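Long-range contacts in alpha-L-rhamnosidase (Aspergillus terreus, PDB 6GSZ), which probably hydrolyses terminal non-reducing alpha-L-rhamnose residues from alpha-L-rhamnosides: residues I151-N162 with N198-Y209; T128-K136 with S250-S261. All coordinates share one frame; numbering follows the deposited sequence.

Interaction 1: residues I151-N162 with N198-Y209; sequences ITALGLYEARIN and NAIGVTVGEGWY. With CA (calcium ion), chain B.
L156 and G205 open a run of paired antiparallel backbone bonds that goes on through E158 with T203 and R160 with G201. At its far end N162 N still donates to A199 O, and the N162 side chain joins in, its OD1 accepting from A199 N at 3.0 Å. The amide nitrogen of N162 reaches N198 OD1 at 2.8 Å, the acceptor lying almost in the N162 amide plane and the two amides turned 39° apart; L192 O is a second acceptor for that nitrogen.

Apolar contacts fill the face that carries Y157, A159 and I161. V202 meets Y157 CB through CG1 and A159 CB through CG2, and I151 CD1, coming from strand 144-154, meets V202 CG2 tip to tip at 4.1 Å. Strands 156-161 and 196-205 are neighbours in one five-stranded antiparallel sheet of a beta-sandwich, 196-205 being its middle strand, and I151 belongs to the sheet packed against it.

Beyond the strands, L154 lies over one face of the Y209 ring, its CB 3.8 Å from the centroid in a CH-pi contact. L156 CD1 packs on G207 CA at 3.5 Å, and its CD2 meets W208 CZ3.

On the sheet face shared by L156, R160 and T203, E158, extended with CG anti to N (chi1 -180°), binds calcium through OE1 at 2.3 Å. S392 and two waters are further ligands; OE2 forms a salt bridge with R165.

Interaction 2: residues T128-K136 with S250-S261; sequences THRPIQFRK and SWKSSTGPIISS. With ACT (acetate ion), chain C.
R130 runs out fully extended and slips its guanidinium between two side chains of 250-261. T255 CB lies over one face and I259 CD1 over the opposite one, each about 3.5 Å from the plane and offset toward the rim, with the threonine crossing the arginine at about a right angle. Two carbonyls hold the edge: NH2 donates to G256 O at 2.8 Å, nearly straight at 170° and in the guanidinium plane, while NE makes the longer bond to I258 O at 3.2 Å, tilted out of that plane. Gripped at two nitrogens and covered on both faces, the group has little freedom to rotate. T255 also holds an acetate, probably from the crystallisation liquor, through its backbone N and OG1.

Next to it the P131 ring is set across I258, CG against CG2 at 3.6 Å. A water accepts from G256 N and donates to both P131 O and I258 O, so it bridges the two segments just past the end of the strand pairing.

From Q133 to R135 the chain pairs with S254 to K252 as antiparallel strands, 252-254 being an outermost strand of a five-stranded sheet in the beta-sandwich. Q133 reaches beyond the pairing to lay its amide near G256, with OE1 3.7 Å from P257 CD.

At the far end K136 crosses W251 at about a right angle. Its CB sits over the indole, 3.5 Å from the centroid of the five-membered ring, in a CH-pi contact. A bend at chi2 (71°) carries the chain along the ring toward NE1, and NZ then reaches S250 OG at 2.8 Å. That hydroxyl is also bonded to D248, and W251 NE1 to P246 O. F134 CB touches the benzene part of the indole at CE3.

The two contacts lie side by side in one antiparallel sheet, their centres about 9 Å apart. Strand 196-205 of interaction 1 is the neighbour of strand 132-140 of interaction 2; the order across the sheet is 164-165, 156-161, 196-205, 132-140, 252-254. V202 O and F134 N, 2.8 Å apart, and V204 N and I132 O probably form hydrogen bonds across the seam. Along the chain interaction 1 is nested within the loop closed by interaction 2: strand 132-140 comes first, 252-254 last. Interaction 2 thus brings the sheet to its edge, while interaction 1 includes the middle strand, 196-205.

Interaction 1: residues I151-N162 with N198-Y209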
loop_
_atom_site.group_PDB
_atom_site.type_symbol
_atom_site.label_atom_id
_atom_site.label_comp_id
_atom_site.label_asym_id
_atom_site.label_seq_id
_atom_site.Cartn_x
_atom_site.Cartn_y
_atom_site.Cartn_z
ATOM N N ILE A 151 -15.282 -6.388 16.032
ATOM C CA ILE A 151 -14.574 -5.537 16.974
ATOM C C ILE A 151 -13.877 -4.393 16.266
ATOM O O ILE A 151 -13.324 -4.557 15.164
ATOM C CB ILE A 151 -13.588 -6.400 17.782
ATOM C CG1 ILE A 151 -12.813 -5.571 18.809
ATOM C CG2 ILE A 151 -12.674 -7.218 16.891
ATOM C CD1 ILE A 151 -12.147 -6.393 19.904
ATOM N N THR A 152 -13.865 -3.244 16.921
ATOM C CA THR A 152 -13.026 -2.144 16.546
ATOM C C THR A 152 -12.695 -1.318 17.780
ATOM O O THR A 152 -13.146 -1.601 18.881
ATOM C CB THR A 152 -13.650 -1.264 15.455
ATOM O OG1 THR A 152 -12.635 -0.430 14.899
ATOM C CG2 THR A 152 -14.806 -0.415 15.927
ATOM N N ALA A 153 -11.870 -0.291 17.587
ATOM C CA ALA A 153 -11.512 0.590 18.687
ATOM C C ALA A 153 -11.500 2.032 18.222
ATOM O O ALA A 153 -11.271 2.325 17.020
ATOM C CB ALA A 153 -10.128 0.245 19.187
ATOM N N LEU A 154 -11.710 2.919 19.184
ATOM C CA LEU A 154 -11.365 4.316 19.034
ATOM C C LEU A 154 -9.913 4.415 19.504
ATOM O O LEU A 154 -9.630 4.676 20.694
ATOM C CB LEU A 154 -12.330 5.179 19.835
ATOM C CG LEU A 154 -13.689 5.448 19.205
ATOM C CD1 LEU A 154 -14.449 4.183 18.882
ATOM C CD2 LEU A 154 -14.472 6.388 20.122
ATOM N N GLY A 155 -9.007 4.066 18.617
ATOM C CA GLY A 155 -7.641 3.722 18.915
ATOM C C GLY A 155 -7.250 2.508 18.140
ATOM O O GLY A 155 -7.575 2.404 16.934
ATOM N N LEU A 156 -6.509 1.606 18.775
ATOM C CA LEU A 156 -6.089 0.315 18.210
ATOM C C LEU A 156 -6.347 -0.755 19.253
ATOM O O LEU A 156 -6.293 -0.432 20.469
ATOM C CB LEU A 156 -4.608 0.364 17.858
ATOM C CG LEU A 156 -4.208 1.403 16.797
ATOM C CD1 LEU A 156 -2.670 1.508 16.674
ATOM C CD2 LEU A 156 -4.857 1.137 15.429
ATOM N N TYR A 157 -6.589 -1.993 18.870
ATOM C CA TYR A 157 -6.937 -3.023 19.829
ATOM C C TYR A 157 -6.121 -4.295 19.617
ATOM O O TYR A 157 -5.716 -4.647 18.497
ATOM C CB TYR A 157 -8.441 -3.352 19.842
ATOM C CG TYR A 157 -8.843 -4.058 18.585
ATOM C CD1 TYR A 157 -9.215 -3.357 17.451
ATOM C CD2 TYR A 157 -8.781 -5.459 18.510
ATOM C CE1 TYR A 157 -9.511 -4.025 16.270
ATOM C CE2 TYR A 157 -9.043 -6.127 17.323
ATOM C CZ TYR A 157 -9.403 -5.402 16.211
ATOM O OH TYR A 157 -9.594 -6.099 15.042
ATOM N N GLU A 158 -5.992 -5.068 20.693
ATOM C CA GLU A 158 -5.534 -6.443 20.675
ATOM C C GLU A 158 -6.454 -7.229 21.600
ATOM O O GLU A 158 -6.496 -6.931 22.806
ATOM C CB GLU A 158 -4.101 -6.584 21.164
ATOM C CG GLU A 158 -3.574 -7.986 21.161
ATOM C CD GLU A 158 -2.059 -8.064 21.373
ATOM O OE1 GLU A 158 -1.427 -7.020 21.682
ATOM O OE2 GLU A 158 -1.507 -9.145 21.195
ATOM N N ALA A 159 -7.177 -8.215 21.088
ATOM C CA ALA A 159 -8.142 -9.007 21.827
ATOM C C ALA A 159 -7.623 -10.413 22.115
ATOM O O ALA A 159 -6.872 -11.003 21.343
ATOM C CB ALA A 159 -9.458 -9.107 21.096
ATOM N N ARG A 160 -8.019 -10.917 23.291
ATOM C CA ARG A 160 -7.699 -12.280 23.724
ATOM C C ARG A 160 -8.990 -12.919 24.243
ATOM O O ARG A 160 -9.764 -12.279 24.980
ATOM C CB ARG A 160 -6.653 -12.289 24.845
ATOM C CG ARG A 160 -5.371 -11.530 24.531
ATOM C CD ARG A 160 -4.263 -11.628 25.560
ATOM N NE ARG A 160 -3.652 -12.950 25.456
ATOM C CZ ARG A 160 -2.745 -13.312 24.540
ATOM N NH1 ARG A 160 -2.313 -12.436 23.648
ATOM N NH2 ARG A 160 -2.273 -14.552 24.532
ATOM N N ILE A 161 -9.202 -14.199 23.939
ATOM C CA ILE A 161 -10.308 -14.937 24.489
ATOM C C ILE A 161 -9.723 -16.151 25.202
ATOM O O ILE A 161 -8.986 -16.943 24.592
ATOM C CB ILE A 161 -11.322 -15.367 23.429
ATOM C CG1 ILE A 161 -12.076 -14.145 22.913
ATOM C CG2 ILE A 161 -12.291 -16.409 23.994
ATOM C CD1 ILE A 161 -12.940 -14.453 21.667
ATOM N N ASN A 162 -9.964 -16.261 26.520
ATOM C CA ASN A 162 -9.352 -17.328 27.325
ATOM C C ASN A 162 -7.824 -17.390 27.122
ATOM O O ASN A 162 -7.258 -18.473 26.918
ATOM C CB ASN A 162 -10.043 -18.660 27.045
ATOM C CG ASN A 162 -11.540 -18.608 27.263
ATOM O OD1 ASN A 162 -11.995 -18.078 28.282
ATOM N ND2 ASN A 162 -12.339 -19.187 26.377
ATOM N N ASN A 198 -16.244 -18.358 30.184
ATOM C CA ASN A 198 -15.280 -17.804 29.229
ATOM C C ASN A 198 -14.929 -16.376 29.656
ATOM O O ASN A 198 -15.725 -15.714 30.342
ATOM C CB ASN A 198 -15.829 -17.762 27.802
ATOM C CG ASN A 198 -15.984 -19.132 27.168
ATOM O OD1 ASN A 198 -15.089 -19.583 26.430
ATOM N ND2 ASN A 198 -17.114 -19.802 27.440
ATOM N N ALA A 199 -13.790 -15.885 29.162
ATOM C CA ALA A 199 -13.450 -14.496 29.342
ATOM C C ALA A 199 -12.915 -13.916 28.040
ATOM O O ALA A 199 -12.280 -14.634 27.279
ATOM C CB ALA A 199 -12.423 -14.320 30.440
ATOM N N ILE A 200 -13.176 -12.619 27.853
ATOM C CA ILE A 200 -12.574 -11.820 26.774
ATOM C C ILE A 200 -11.863 -10.651 27.434
ATOM O O ILE A 200 -12.418 -10.009 28.360
ATOM C CB ILE A 200 -13.604 -11.390 25.721
ATOM C CG1 ILE A 200 -12.944 -10.537 24.647
ATOM C CG2 ILE A 200 -14.779 -10.664 26.321
ATOM C CD1 ILE A 200 -13.734 -10.454 23.356
ATOM N N GLY A 201 -10.631 -10.399 26.997
ATOM C CA GLY A 201 -9.879 -9.222 27.401
ATOM C C GLY A 201 -9.388 -8.483 26.163
ATOM O O GLY A 201 -8.943 -9.115 25.186
ATOM N N VAL A 202 -9.464 -7.158 26.165
ATOM C CA VAL A 202 -9.012 -6.373 25.019
ATOM C C VAL A 202 -8.156 -5.220 25.547
ATOM O O VAL A 202 -8.574 -4.504 26.499
ATOM C CB VAL A 202 -10.180 -5.794 24.194
ATOM C CG1 VAL A 202 -9.629 -5.133 22.925
ATOM C CG2 VAL A 202 -11.197 -6.870 23.822
ATOM N N THR A 203 -6.980 -5.026 24.981
ATOM C CA THR A 203 -6.178 -3.871 25.268
ATOM C C THR A 203 -6.355 -2.854 24.162
ATOM O O THR A 203 -6.278 -3.235 22.969
ATOM C CB THR A 203 -4.694 -4.197 25.421
ATOM O OG1 THR A 203 -4.513 -5.219 26.403
ATOM C CG2 THR A 203 -3.902 -2.965 25.815
ATOM N N VAL A 204 -6.613 -1.597 24.504
ATOM C CA VAL A 204 -6.788 -0.507 23.575
ATOM C C VAL A 204 -5.701 0.527 23.780
ATOM O O VAL A 204 -5.500 0.973 24.888
ATOM C CB VAL A 204 -8.174 0.141 23.646
ATOM C CG1 VAL A 204 -8.317 1.349 22.714
ATOM C CG2 VAL A 204 -9.255 -0.887 23.358
ATOM N N GLY A 205 -5.032 0.911 22.702
ATOM C CA GLY A 205 -4.050 1.981 22.625
ATOM C C GLY A 205 -4.504 3.129 21.747
ATOM O O GLY A 205 -5.531 3.011 21.077
ATOM N N GLU A 206 -3.759 4.255 21.774
ATOM C CA GLU A 206 -4.282 5.492 21.166
ATOM C C GLU A 206 -4.218 5.445 19.624
ATOM O O GLU A 206 -5.047 6.070 18.981
ATOM C CB GLU A 206 -3.540 6.700 21.738
ATOM C CG GLU A 206 -2.081 6.762 21.384
ATOM C CD GLU A 206 -1.301 7.906 21.968
ATOM O OE1 GLU A 206 -1.780 8.500 22.973
ATOM O OE2 GLU A 206 -0.161 8.170 21.452
ATOM N N GLY A 207 -3.178 4.837 19.063
ATOM C CA GLY A 207 -3.006 4.845 17.621
ATOM C C GLY A 207 -3.072 6.241 17.033
ATOM O O GLY A 207 -2.487 7.211 17.525
ATOM N N TRP A 208 -3.652 6.283 15.834
ATOM C CA TRP A 208 -3.916 7.497 15.101
ATOM C C TRP A 208 -5.143 8.247 15.622
ATOM O O TRP A 208 -5.282 9.452 15.399
ATOM C CB TRP A 208 -4.119 7.149 13.608
ATOM C CG TRP A 208 -2.945 6.514 12.928
ATOM C CD1 TRP A 208 -1.890 7.158 12.348
ATOM C CD2 TRP A 208 -2.698 5.106 12.745
ATOM N NE1 TRP A 208 -1.025 6.253 11.785
ATOM C CE2 TRP A 208 -1.514 4.991 11.985
ATOM C CE3 TRP A 208 -3.407 3.942 13.062
ATOM C CZ2 TRP A 208 -0.998 3.762 11.601
ATOM C CZ3 TRP A 208 -2.909 2.721 12.648
ATOM C CH2 TRP A 208 -1.726 2.637 11.908
ATOM N N TYR A 209 -6.097 7.501 16.224
ATOM C CA TYR A 209 -7.388 8.091 16.636
ATOM C C TYR A 209 -7.177 9.257 17.628
ATOM O O TYR A 209 -7.783 10.325 17.510
ATOM C CB TYR A 209 -8.294 6.990 17.223
ATOM C CG TYR A 209 -9.756 7.366 17.264
ATOM C CD1 TYR A 209 -10.292 8.070 18.339
ATOM C CD2 TYR A 209 -10.581 7.064 16.201
ATOM C CE1 TYR A 209 -11.622 8.460 18.342
ATOM C CE2 TYR A 209 -11.910 7.416 16.214
ATOM C CZ TYR A 209 -12.433 8.109 17.277
ATOM O OH TYR A 209 -13.740 8.504 17.255
HETATM CA CA CA B . 0.880 -6.811 21.558
HETATM O O HOH W 1 -6.135 4.501 15.624
HETATM O O HOH W 2 -4.766 -7.630 25.000
HETATM O O HOH W 3 0.680 -7.576 23.406
HETATM O O HOH W 4 2.889 -7.782 21.545
#

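Interaction 2: residues T128-K136 with S250-S261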
loop_
_atom_site.group_PDB
_atom_site.type_symbol
_atom_site.label_atom_id
_atom_site.label_comp_id
_atom_site.label_asym_id
_atom_site.label_seq_id
_atom_site.Cartn_x
_atom_site.Cartn_y
_atom_site.Cartn_z
ATOM N N THR A 128 -0.087 11.851 26.220
ATOM C CA THR A 128 -0.330 10.566 25.622
ATOM C C THR A 128 -1.230 9.713 26.515
ATOM O O THR A 128 -1.271 9.858 27.740
ATOM C CB THR A 128 1.000 9.869 25.298
ATOM O OG1 THR A 128 0.760 8.739 24.478
ATOM C CG2 THR A 128 1.778 9.382 26.495
ATOM N N HIS A 129 -1.964 8.795 25.910
ATOM C CA HIS A 129 -2.926 7.956 26.596
ATOM C C HIS A 129 -2.322 6.598 26.917
ATOM O O HIS A 129 -1.978 5.803 26.038
ATOM C CB HIS A 129 -4.197 7.792 25.774
ATOM C CG HIS A 129 -4.872 9.083 25.505
ATOM N ND1 HIS A 129 -5.328 9.893 26.529
ATOM C CD2 HIS A 129 -5.082 9.776 24.377
ATOM C CE1 HIS A 129 -5.852 10.991 26.032
ATOM N NE2 HIS A 129 -5.737 10.927 24.681
ATOM N N ARG A 130 -2.260 6.288 28.197
ATOM C CA ARG A 130 -1.844 4.966 28.630
ATOM C C ARG A 130 -2.883 3.937 28.172
ATOM O O ARG A 130 -4.080 4.161 28.332
ATOM C CB ARG A 130 -1.722 4.943 30.152
ATOM C CG ARG A 130 -1.217 3.596 30.639
ATOM C CD ARG A 130 -0.711 3.720 32.049
ATOM N NE ARG A 130 -0.268 2.416 32.556
ATOM C CZ ARG A 130 0.027 2.223 33.841
ATOM N NH1 ARG A 130 0.025 3.260 34.672
ATOM N NH2 ARG A 130 0.333 0.999 34.264
ATOM N N PRO A 131 -2.490 2.802 27.558
ATOM C CA PRO A 131 -3.479 1.831 27.109
ATOM C C PRO A 131 -4.362 1.321 28.243
ATOM O O PRO A 131 -3.920 1.262 29.432
ATOM C CB PRO A 131 -2.609 0.718 26.519
ATOM C CG PRO A 131 -1.431 1.492 25.984
ATOM C CD PRO A 131 -1.127 2.457 27.099
ATOM N N ILE A 132 -5.591 0.958 27.902
ATOM C CA ILE A 132 -6.574 0.461 28.832
ATOM C C ILE A 132 -6.913 -0.988 28.501
ATOM O O ILE A 132 -7.131 -1.307 27.312
ATOM C CB ILE A 132 -7.834 1.334 28.813
ATOM C CG1 ILE A 132 -7.504 2.764 29.248
ATOM C CG2 ILE A 132 -8.944 0.663 29.588
ATOM C CD1 ILE A 132 -7.153 2.917 30.677
ATOM N N GLN A 133 -6.929 -1.857 29.503
ATOM C CA GLN A 133 -7.408 -3.198 29.439
ATOM C C GLN A 133 -8.895 -3.195 29.773
ATOM O O GLN A 133 -9.286 -2.635 30.788
ATOM C CB GLN A 133 -6.637 -4.112 30.389
ATOM C CG GLN A 133 -5.142 -4.216 30.080
ATOM C CD GLN A 133 -4.342 -4.966 31.119
ATOM O OE1 GLN A 133 -3.339 -5.577 30.815
ATOM N NE2 GLN A 133 -4.711 -4.857 32.395
ATOM N N PHE A 134 -9.696 -3.891 28.977
ATOM C CA PHE A 134 -11.111 -4.064 29.169
ATOM C C PHE A 134 -11.388 -5.554 29.275
ATOM O O PHE A 134 -10.822 -6.333 28.524
ATOM C CB PHE A 134 -11.884 -3.554 27.958
ATOM C CG PHE A 134 -11.815 -2.066 27.726
ATOM C CD1 PHE A 134 -12.756 -1.216 28.278
ATOM C CD2 PHE A 134 -10.843 -1.506 26.907
ATOM C CE1 PHE A 134 -12.697 0.159 28.084
ATOM C CE2 PHE A 134 -10.778 -0.129 26.703
ATOM C CZ PHE A 134 -11.725 0.704 27.267
ATOM N N ARG A 135 -12.251 -5.959 30.225
ATOM C CA ARG A 135 -12.524 -7.366 30.336
ATOM C C ARG A 135 -14.000 -7.636 30.671
ATOM O O ARG A 135 -14.698 -6.831 31.271
ATOM C CB ARG A 135 -11.630 -8.053 31.375
ATOM C CG ARG A 135 -12.017 -7.826 32.827
ATOM C CD ARG A 135 -11.012 -8.443 33.801
ATOM N NE ARG A 135 -10.778 -9.856 33.604
ATOM C CZ ARG A 135 -11.532 -10.856 34.032
ATOM N NH1 ARG A 135 -12.574 -10.618 34.834
ATOM N NH2 ARG A 135 -11.189 -12.102 33.693
ATOM N N LYS A 136 -14.417 -8.838 30.281
ATOM C CA LYS A 136 -15.773 -9.354 30.481
ATOM C C LYS A 136 -15.704 -10.880 30.598
ATOM O O LYS A 136 -14.995 -11.542 29.838
ATOM C CB LYS A 136 -16.631 -8.922 29.282
ATOM C CG LYS A 136 -18.031 -9.515 29.198
ATOM C CD LYS A 136 -18.998 -9.007 30.197
ATOM C CE LYS A 136 -20.432 -9.301 29.805
ATOM N NZ LYS A 136 -21.391 -8.875 30.842
ATOM N N SER A 250 -21.216 -3.172 31.734
ATOM C CA SER A 250 -20.928 -4.330 32.601
ATOM C C SER A 250 -19.449 -4.763 32.601
ATOM O O SER A 250 -19.058 -5.600 33.423
ATOM C CB SER A 250 -21.818 -5.526 32.338
ATOM O OG SER A 250 -21.478 -6.132 31.090
ATOM N N TRP A 251 -18.650 -4.250 31.656
ATOM C CA TRP A 251 -17.249 -4.595 31.600
ATOM C C TRP A 251 -16.486 -3.858 32.699
ATOM O O TRP A 251 -16.954 -2.853 33.218
ATOM C CB TRP A 251 -16.730 -4.273 30.191
ATOM C CG TRP A 251 -17.223 -5.113 29.058
ATOM C CD1 TRP A 251 -18.513 -5.466 28.760
ATOM C CD2 TRP A 251 -16.387 -5.683 28.056
ATOM N NE1 TRP A 251 -18.545 -6.193 27.604
ATOM C CE2 TRP A 251 -17.254 -6.359 27.175
ATOM C CE3 TRP A 251 -15.000 -5.737 27.833
ATOM C CZ2 TRP A 251 -16.773 -7.014 26.044
ATOM C CZ3 TRP A 251 -14.541 -6.379 26.698
ATOM C CH2 TRP A 251 -15.421 -7.051 25.855
ATOM N N LYS A 252 -15.297 -4.362 32.963
ATOM C CA LYS A 252 -14.357 -3.708 33.875
ATOM C C LYS A 252 -13.090 -3.325 33.132
ATOM O O LYS A 252 -12.819 -3.827 32.029
ATOM C CB LYS A 252 -13.997 -4.606 35.050
ATOM C CG LYS A 252 -15.186 -4.959 35.949
ATOM C CD LYS A 252 -14.719 -5.548 37.272
ATOM C CE LYS A 252 -15.806 -6.142 38.114
ATOM N NZ LYS A 252 -15.198 -6.513 39.406
ATOM N N SER A 253 -12.330 -2.397 33.686
ATOM C CA SER A 253 -11.161 -1.833 33.018
ATOM C C SER A 253 -10.022 -1.576 34.002
ATOM O O SER A 253 -10.208 -1.419 35.227
ATOM C CB SER A 253 -11.521 -0.533 32.304
ATOM O OG SER A 253 -11.961 0.441 33.237
ATOM N N SER A 254 -8.811 -1.523 33.497
ATOM C CA SER A 254 -7.597 -1.245 34.307
ATOM C C SER A 254 -6.462 -0.868 33.375
ATOM O O SER A 254 -6.409 -1.345 32.236
ATOM C CB SER A 254 -7.196 -2.490 35.055
ATOM O OG SER A 254 -6.046 -2.284 35.838
ATOM N N THR A 255 -5.493 -0.097 33.844
ATOM C CA THR A 255 -4.223 -0.038 33.217
ATOM C C THR A 255 -3.496 -1.367 33.388
ATOM O O THR A 255 -3.867 -2.204 34.220
ATOM C CB THR A 255 -3.373 1.102 33.777
ATOM O OG1 THR A 255 -3.218 0.866 35.183
ATOM C CG2 THR A 255 -3.982 2.447 33.470
ATOM N N GLY A 256 -2.441 -1.544 32.591
ATOM C CA GLY A 256 -1.641 -2.736 32.648
ATOM C C GLY A 256 -0.165 -2.431 32.434
ATOM O O GLY A 256 0.285 -1.320 32.705
ATOM N N PRO A 257 0.627 -3.403 31.936
ATOM C CA PRO A 257 2.058 -3.182 31.823
ATOM C C PRO A 257 2.478 -2.118 30.809
ATOM O O PRO A 257 3.606 -1.599 30.896
ATOM C CB PRO A 257 2.612 -4.564 31.451
ATOM C CG PRO A 257 1.431 -5.241 30.727
ATOM C CD PRO A 257 0.213 -4.735 31.482
ATOM N N ILE A 258 1.629 -1.852 29.805
ATOM C CA ILE A 258 2.032 -0.793 28.878
ATOM C C ILE A 258 1.818 0.550 29.573
ATOM O O ILE A 258 0.681 0.924 29.857
ATOM C CB ILE A 258 1.314 -0.873 27.514
ATOM C CG1 ILE A 258 1.357 -2.263 26.870
ATOM C CG2 ILE A 258 1.905 0.187 26.589
ATOM C CD1 ILE A 258 0.374 -2.448 25.736
ATOM N N ILE A 259 2.926 1.294 29.748
ATOM C CA ILE A 259 2.875 2.624 30.328
ATOM C C ILE A 259 2.477 3.656 29.276
ATOM O O ILE A 259 1.662 4.550 29.525
ATOM C CB ILE A 259 4.227 2.990 30.975
ATOM C CG1 ILE A 259 4.665 1.933 31.990
ATOM C CG2 ILE A 259 4.163 4.366 31.603
ATOM C CD1 ILE A 259 3.650 1.640 33.076
ATOM N N SER A 260 3.102 3.538 28.087
ATOM C CA SER A 260 2.775 4.396 26.966
ATOM C C SER A 260 3.073 3.614 25.693
ATOM O O SER A 260 3.965 2.788 25.687
ATOM C CB SER A 260 3.517 5.712 26.991
ATOM O OG SER A 260 4.898 5.485 26.955
ATOM N N SER A 261 2.320 3.902 24.640
ATOM C CA SER A 261 2.606 3.278 23.322
ATOM C C SER A 261 2.105 4.202 22.221
ATOM O O SER A 261 0.909 4.433 22.145
ATOM C CB SER A 261 1.984 1.887 23.261
ATOM O OG SER A 261 2.485 1.170 22.144
HETATM C C ACT C . -5.726 2.298 36.884
HETATM O O ACT C . -6.453 1.409 36.259
HETATM O OXT ACT C . -4.480 2.176 37.147
HETATM C CH3 ACT C . -6.181 3.643 37.199
HETATM O O HOH W 5 0.630 6.137 25.207
HETATM O O HOH W 6 -1.541 4.170 23.687
HETATM O O HOH W 7 -1.796 -0.098 30.205
HETATM O O HOH W 8 -20.177 -8.047 33.572
#